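PDB 4U9J: NO-binding heme-dependent sensor protein from Shewanella oneidensis, which probably senses nitric oxide through a bound heme, here replaced by manganese protoporphyrin IX, and also binds a zinc ion. Local coordinates for residues S114-N119 and L130-P135; R137-A142 and C164-A169. The protein carries 3 engineered substitutions. All coordinates share one frame; numbering follows the deposited sequence.

Contact 1: S114-N119 and L130-P135. With MNH (manganese protoporphyrin IX), chain C.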
# COMPACT_ATOMS: atom_id res chain seq x y z
N SER A 114 -1.09 -9.52 -9.03
CA SER A 114 -0.73 -10.30 -7.86
C SER A 114 -1.09 -9.52 -6.59
O SER A 114 -0.39 -8.60 -6.12
CB SER A 114 0.75 -10.66 -7.92
OG SER A 114 1.01 -11.70 -8.85
N LEU A 115 -2.24 -9.90 -6.07
CA LEU A 115 -2.93 -9.13 -5.08
C LEU A 115 -3.05 -9.92 -3.77
O LEU A 115 -3.10 -11.15 -3.80
CB LEU A 115 -4.34 -8.79 -5.57
CG LEU A 115 -4.45 -7.77 -6.71
CD1 LEU A 115 -5.84 -7.75 -7.33
CD2 LEU A 115 -4.12 -6.49 -6.15
N PRO A 116 -3.13 -9.23 -2.62
CA PRO A 116 -3.32 -10.00 -1.38
C PRO A 116 -4.75 -10.51 -1.25
O PRO A 116 -5.65 -10.05 -1.94
CB PRO A 116 -3.04 -8.97 -0.29
CG PRO A 116 -3.62 -7.70 -0.86
CD PRO A 116 -3.26 -7.78 -2.38
N HIS A 117 -4.96 -11.42 -0.33
CA HIS A 117 -6.29 -11.75 0.14
C HIS A 117 -6.66 -10.91 1.40
O HIS A 117 -5.92 -10.88 2.35
CB HIS A 117 -6.41 -13.25 0.45
CG HIS A 117 -7.82 -13.65 0.75
ND1 HIS A 117 -8.70 -14.04 -0.23
CD2 HIS A 117 -8.53 -13.59 1.90
CE1 HIS A 117 -9.88 -14.28 0.32
NE2 HIS A 117 -9.81 -14.00 1.61
N ILE A 118 -7.80 -10.25 1.37
CA ILE A 118 -8.23 -9.35 2.40
C ILE A 118 -9.68 -9.60 2.76
O ILE A 118 -10.53 -9.86 1.92
CB ILE A 118 -8.00 -7.88 1.99
CG1 ILE A 118 -6.48 -7.65 1.97
CG2 ILE A 118 -8.63 -6.88 3.03
CD1 ILE A 118 -6.06 -6.29 1.58
N ASN A 119 -9.96 -9.61 4.05
CA ASN A 119 -11.31 -9.62 4.55
C ASN A 119 -11.44 -8.65 5.74
O ASN A 119 -10.66 -8.72 6.70
CB ASN A 119 -11.76 -11.02 4.93
CG ASN A 119 -13.21 -11.06 5.34
OD1 ASN A 119 -13.54 -10.92 6.51
ND2 ASN A 119 -14.09 -11.14 4.36
N LEU A 130 -9.21 -6.07 9.96
CA LEU A 130 -8.82 -6.39 8.61
C LEU A 130 -7.81 -7.56 8.57
O LEU A 130 -6.69 -7.44 9.04
CB LEU A 130 -8.23 -5.14 7.97
CG LEU A 130 -8.15 -5.19 6.44
CD1 LEU A 130 -9.54 -5.11 5.87
CD2 LEU A 130 -7.37 -4.02 5.82
N ARG A 131 -8.22 -8.70 8.04
CA ARG A 131 -7.36 -9.87 7.87
C ARG A 131 -6.66 -9.84 6.52
O ARG A 131 -7.31 -9.75 5.48
CB ARG A 131 -8.17 -11.14 8.01
CG ARG A 131 -7.37 -12.46 8.17
CD ARG A 131 -8.35 -13.65 8.31
NE ARG A 131 -7.72 -14.94 8.59
CZ ARG A 131 -7.07 -15.63 7.65
NH1 ARG A 131 -6.91 -15.09 6.45
NH2 ARG A 131 -6.52 -16.79 7.93
N TYR A 132 -5.34 -9.92 6.54
CA TYR A 132 -4.48 -9.82 5.35
C TYR A 132 -3.70 -11.12 5.22
O TYR A 132 -3.16 -11.63 6.20
CB TYR A 132 -3.52 -8.65 5.50
CG TYR A 132 -2.40 -8.61 4.50
CD1 TYR A 132 -1.21 -9.29 4.73
CD2 TYR A 132 -2.50 -7.88 3.34
CE1 TYR A 132 -0.18 -9.24 3.79
CE2 TYR A 132 -1.45 -7.81 2.43
CZ TYR A 132 -0.32 -8.50 2.64
OH TYR A 132 0.75 -8.45 1.74
N SER A 133 -3.55 -11.57 3.99
CA SER A 133 -2.87 -12.81 3.66
C SER A 133 -2.19 -12.63 2.30
O SER A 133 -2.86 -12.26 1.37
CB SER A 133 -3.87 -13.93 3.57
OG SER A 133 -3.17 -15.02 3.95
N SER A 134 -0.90 -12.89 2.18
CA SER A 134 -0.22 -12.82 0.88
C SER A 134 1.14 -13.49 0.95
O SER A 134 1.84 -13.29 1.91
CB SER A 134 -0.03 -11.38 0.44
OG SER A 134 0.88 -11.28 -0.66
N PRO A 135 1.56 -14.20 -0.11
CA PRO A 135 2.89 -14.84 -0.07
C PRO A 135 3.99 -13.76 -0.16
O PRO A 135 5.15 -14.00 0.08
CB PRO A 135 2.88 -15.75 -1.32
CG PRO A 135 1.93 -14.94 -2.28
CD PRO A 135 0.87 -14.43 -1.41
MN MNH C . -4.25 -2.66 -3.46
CHA MNH C . -1.60 -4.23 -4.49
CHB MNH C . -3.56 -3.42 -0.38
CHC MNH C . -5.99 0.04 -2.31
CHD MNH C . -4.63 -1.36 -6.48
NA MNH C . -2.73 -3.82 -2.55
C1A MNH C . -1.62 -4.36 -3.13
C2A MNH C . -0.71 -4.88 -2.09
C3A MNH C . -1.22 -4.55 -0.87
C4A MNH C . -2.51 -3.90 -1.18
CMA MNH C . -0.72 -4.74 0.55
CAA MNH C . 0.65 -5.51 -2.47
CBA MNH C . 0.62 -7.00 -2.81
CGA MNH C . 0.38 -8.07 -1.77
O1A MNH C . 0.24 -9.27 -2.09
O2A MNH C . 0.28 -7.60 -0.60
NB MNH C . -5.03 -1.96 -1.55
C1B MNH C . -4.50 -2.36 -0.28
C2B MNH C . -5.04 -1.68 0.89
C3B MNH C . -5.74 -0.75 0.15
C4B MNH C . -5.67 -0.81 -1.28
CMB MNH C . -4.78 -2.07 2.36
CAB MNH C . -6.51 0.36 0.74
CBB MNH C . -6.37 1.21 1.91
NC MNH C . -5.19 -0.86 -4.30
C1C MNH C . -5.90 0.17 -3.66
C2C MNH C . -6.41 1.21 -4.56
C3C MNH C . -5.98 0.74 -5.73
C4C MNH C . -5.27 -0.49 -5.61
CMC MNH C . -7.18 2.49 -4.17
CAC MNH C . -6.20 1.37 -7.05
CBC MNH C . -7.43 1.16 -7.75
ND MNH C . -3.47 -2.94 -5.36
C1D MNH C . -3.62 -2.31 -6.58
C2D MNH C . -2.63 -2.73 -7.63
C3D MNH C . -1.78 -3.55 -6.95
C4D MNH C . -2.22 -3.63 -5.59
CMD MNH C . -2.68 -2.23 -9.03
CAD MNH C . -0.57 -4.29 -7.48
CBD MNH C . -0.89 -5.62 -8.12
CGD MNH C . 0.35 -6.26 -8.76
O1D MNH C . 1.45 -5.68 -8.60
O2D MNH C . 0.31 -7.32 -9.48

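Contact 2: R137-A142 and C164-A169. With ZN (zinc ion), chain D; MNH (manganese protoporphyrin IX), chain C.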
# COMPACT_ATOMS: atom_id res chain seq x y z
N ARG A 137 3.92 -11.05 1.79
CA ARG A 137 4.09 -10.54 3.17
C ARG A 137 4.32 -9.02 3.23
O ARG A 137 5.20 -8.52 3.95
CB ARG A 137 5.23 -11.31 3.85
CG ARG A 137 4.92 -12.80 3.86
CD ARG A 137 5.62 -13.58 4.99
NE ARG A 137 7.06 -13.43 4.86
CZ ARG A 137 7.93 -14.03 5.66
NH1 ARG A 137 7.48 -14.83 6.60
NH2 ARG A 137 9.23 -13.85 5.49
N LEU A 138 3.48 -8.30 2.51
CA LEU A 138 3.59 -6.83 2.43
C LEU A 138 2.57 -6.14 3.38
O LEU A 138 1.96 -5.13 3.02
CB LEU A 138 3.38 -6.39 0.97
CG LEU A 138 4.62 -6.60 0.09
CD1 LEU A 138 4.31 -6.41 -1.44
CD2 LEU A 138 5.71 -5.58 0.54
N CYS A 139 2.35 -6.73 4.56
CA CYS A 139 1.37 -6.19 5.53
C CYS A 139 1.74 -4.78 5.96
O CYS A 139 0.87 -4.03 6.33
CB CYS A 139 1.27 -7.08 6.78
SG CYS A 139 2.94 -7.43 7.50
N PHE A 140 3.01 -4.43 5.93
CA PHE A 140 3.39 -3.09 6.30
C PHE A 140 3.10 -2.11 5.17
O PHE A 140 2.83 -0.94 5.44
CB PHE A 140 4.84 -3.03 6.73
CG PHE A 140 5.07 -3.66 8.10
CD1 PHE A 140 4.84 -2.92 9.25
CD2 PHE A 140 5.43 -4.99 8.23
CE1 PHE A 140 5.02 -3.49 10.54
CE2 PHE A 140 5.61 -5.55 9.52
CZ PHE A 140 5.39 -4.80 10.66
N CYS A 141 3.15 -2.58 3.93
CA CYS A 141 2.66 -1.79 2.82
C CYS A 141 1.18 -1.57 3.02
O CYS A 141 0.71 -0.50 2.81
CB CYS A 141 2.91 -2.46 1.45
SG CYS A 141 2.56 -1.35 0.09
N ALA A 142 0.45 -2.59 3.49
CA ALA A 142 -0.97 -2.43 3.75
C ALA A 142 -1.27 -1.44 4.85
O ALA A 142 -2.23 -0.68 4.69
CB ALA A 142 -1.61 -3.76 4.11
N CYS A 164 0.90 -11.65 12.89
CA CYS A 164 1.65 -11.22 11.70
C CYS A 164 2.36 -12.41 11.10
O CYS A 164 2.85 -13.32 11.80
CB CYS A 164 2.62 -10.08 12.07
SG CYS A 164 3.62 -9.52 10.70
N MET A 165 2.41 -12.40 9.77
CA MET A 165 3.06 -13.46 9.06
C MET A 165 4.57 -13.45 9.38
O MET A 165 5.24 -14.46 9.29
CB MET A 165 2.82 -13.30 7.55
CG MET A 165 1.32 -13.37 7.12
SD MET A 165 1.09 -13.31 5.30
CE MET A 165 1.58 -14.98 4.87
N HIS A 166 5.11 -12.28 9.69
CA HIS A 166 6.53 -12.16 9.98
C HIS A 166 6.87 -12.76 11.36
O HIS A 166 8.02 -12.98 11.62
CB HIS A 166 6.99 -10.71 9.87
CG HIS A 166 6.99 -10.19 8.45
ND1 HIS A 166 7.98 -10.51 7.53
CD2 HIS A 166 6.09 -9.43 7.78
CE1 HIS A 166 7.70 -9.94 6.38
NE2 HIS A 166 6.57 -9.27 6.51
N THR A 167 5.84 -13.00 12.19
CA THR A 167 6.03 -13.61 13.56
C THR A 167 5.41 -14.97 13.54
O THR A 167 5.12 -15.53 14.56
CB THR A 167 5.44 -12.79 14.71
OG1 THR A 167 4.03 -12.60 14.56
CG2 THR A 167 6.11 -11.48 14.80
N GLY A 168 5.24 -15.50 12.33
CA GLY A 168 4.95 -16.91 12.15
C GLY A 168 3.55 -17.35 11.81
O GLY A 168 3.35 -18.52 11.58
N ALA A 169 2.58 -16.45 11.82
CA ALA A 169 1.18 -16.78 11.47
C ALA A 169 1.06 -16.92 9.94
O ALA A 169 1.98 -16.56 9.21
CB ALA A 169 0.24 -15.70 12.03
ZN ZN D . 1.95 -8.48 9.37
MN MNH C . -4.25 -2.66 -3.46
CHA MNH C . -1.60 -4.23 -4.49
CHB MNH C . -3.56 -3.42 -0.38
CHC MNH C . -5.99 0.04 -2.31
CHD MNH C . -4.63 -1.36 -6.48
NA MNH C . -2.73 -3.82 -2.55
C1A MNH C . -1.62 -4.36 -3.13
C2A MNH C . -0.71 -4.88 -2.09
C3A MNH C . -1.22 -4.55 -0.87
C4A MNH C . -2.51 -3.90 -1.18
CMA MNH C . -0.72 -4.74 0.55
CAA MNH C . 0.65 -5.51 -2.47
CBA MNH C . 0.62 -7.00 -2.81
CGA MNH C . 0.38 -8.07 -1.77
O1A MNH C . 0.24 -9.27 -2.09
O2A MNH C . 0.28 -7.60 -0.60
NB MNH C . -5.03 -1.96 -1.55
C1B MNH C . -4.50 -2.36 -0.28
C2B MNH C . -5.04 -1.68 0.89
C3B MNH C . -5.74 -0.75 0.15
C4B MNH C . -5.67 -0.81 -1.28
CMB MNH C . -4.78 -2.07 2.36
CAB MNH C . -6.51 0.36 0.74
CBB MNH C . -6.37 1.21 1.91
NC MNH C . -5.19 -0.86 -4.30
C1C MNH C . -5.90 0.17 -3.66
C2C MNH C . -6.41 1.21 -4.56
C3C MNH C . -5.98 0.74 -5.73
C4C MNH C . -5.27 -0.49 -5.61
CMC MNH C . -7.18 2.49 -4.17
CAC MNH C . -6.20 1.37 -7.05
CBC MNH C . -7.43 1.16 -7.75
ND MNH C . -3.47 -2.94 -5.36
C1D MNH C . -3.62 -2.31 -6.58
C2D MNH C . -2.63 -2.73 -7.63
C3D MNH C . -1.78 -3.55 -6.95
C4D MNH C . -2.22 -3.63 -5.59
CMD MNH C . -2.68 -2.23 -9.03
CAD MNH C . -0.57 -4.29 -7.48
CBD MNH C . -0.89 -5.62 -8.12
CGD MNH C . 0.35 -6.26 -8.76
O1D MNH C . 1.45 -5.68 -8.60
O2D MNH C . 0.31 -7.32 -9.48

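Contact 1: S114-N119 and L130-P135
Y132, near the end of its strand, and S134, just past it, both grip the same porphyrin propionate, while P116, just before the partner strand, packs against the Y132 ring. The motif is the beta hairpin 117-123/127-133 of the H-NOX fold. Y132, S134 and R136 form the Tyr-x-Ser-x-Arg motif of this family, and all three bind the porphyrin. Y132 OH donates to MNH O2A at 2.5 Å, with the oxygen at the ring edge and in its plane. The same hydroxyl is hydrogen-bonded to L138 N. S134 OG reaches the other oxygen, MNH O1A, also at 2.5 Å. Y132 points to the same face of the sheet as I118. With CG anti to the backbone N (chi1 167°), its ring lies beside its own carbonyl carbon and meets P116. There P116 CB touches Y132 CE2 at 3.4 Å, the two side chains crossing at about a right angle. A phenylalanine in place of Y132 would keep the ring but would probably leave MNH O2A and L138 N without their hydroxyl partner. Further along, I118 CG2 presses on L130 CD1 at 3.5 Å, a tight pair. The backbones run antiparallel. H117 pairs with S133 and N119 with R131, each through two hydrogen bonds. I118 and Y132 form the non-hydrogen-bonded pair between them. P116 and L115 also touch H103, the axial ligand, on helix 98-109. The second propionate is held from the loop before the hairpin: S114 N points almost straight at MNH O2D, 2.6 Å away, with an N-H...O angle of 179°.

Contact 2: R137-A142 and C164-A169
R137 crosses M165 and H166 at a slant, beside a zinc site shared by the two segments. Its CB starts next to the imidazole, 3.6 Å from H166 NE2. CG meets the thioether of M165, with both SD and CE at 4.1 Å. CD lies over one face of the H166 ring and also touches M165 CB. The chain bends at chi3 (-59°), which turns one face of the guanidinium to H166 ND1. That atom sits over the centre of the face, 3.9 Å from its plane, and the two planes are 38° apart. NE lies nearest H166 CE1, and CZ and NH2 nearest H166 ND1. At the tip, R137 NH1 comes to 3.5 Å from M165 O. The histidine is also tied to the R137 backbone: H166 NE2 donates to R137 O at 3.0 Å. C139 SG and C164 SG each bind the zinc at 2.4 Å, and H161 and C172 complete the site. Both sulfurs lie in the plane of the H166 ring, at its edge. C164 SG also accepts a hydrogen bond from H166 N, which would probably temper the charge of the thiolate. F140 CE2 approaches the imidazole at H166 CD2. L138 occupies the N-cap position of helix 139-152. Through its four ligands the zinc ties the first turn of this helix to strand 156-163, the loop after it and the start of strand 172-180, while F140 and C141 pack on helix 62-80.

The two contacts follow in series along the chain, with centres about 10 Å apart and on the same side of the protein's centre. Contact 1 closes at the end of strand 127-133. Contact 2 opens just after it, where helix 139-152 begins, and takes in the loop before strand 172-180. That strand lies next to 127-133 in the four-stranded antiparallel sheet, so contact 2 closes just before the strand that neighbours contact 1 in the sheet. They meet directly: S134 O packs on M165 CE, and Y132 CE1 on C139 N. Both also touch the porphyrin. The propionate site and the zinc site are thus close neighbours, linked through the start of one helix.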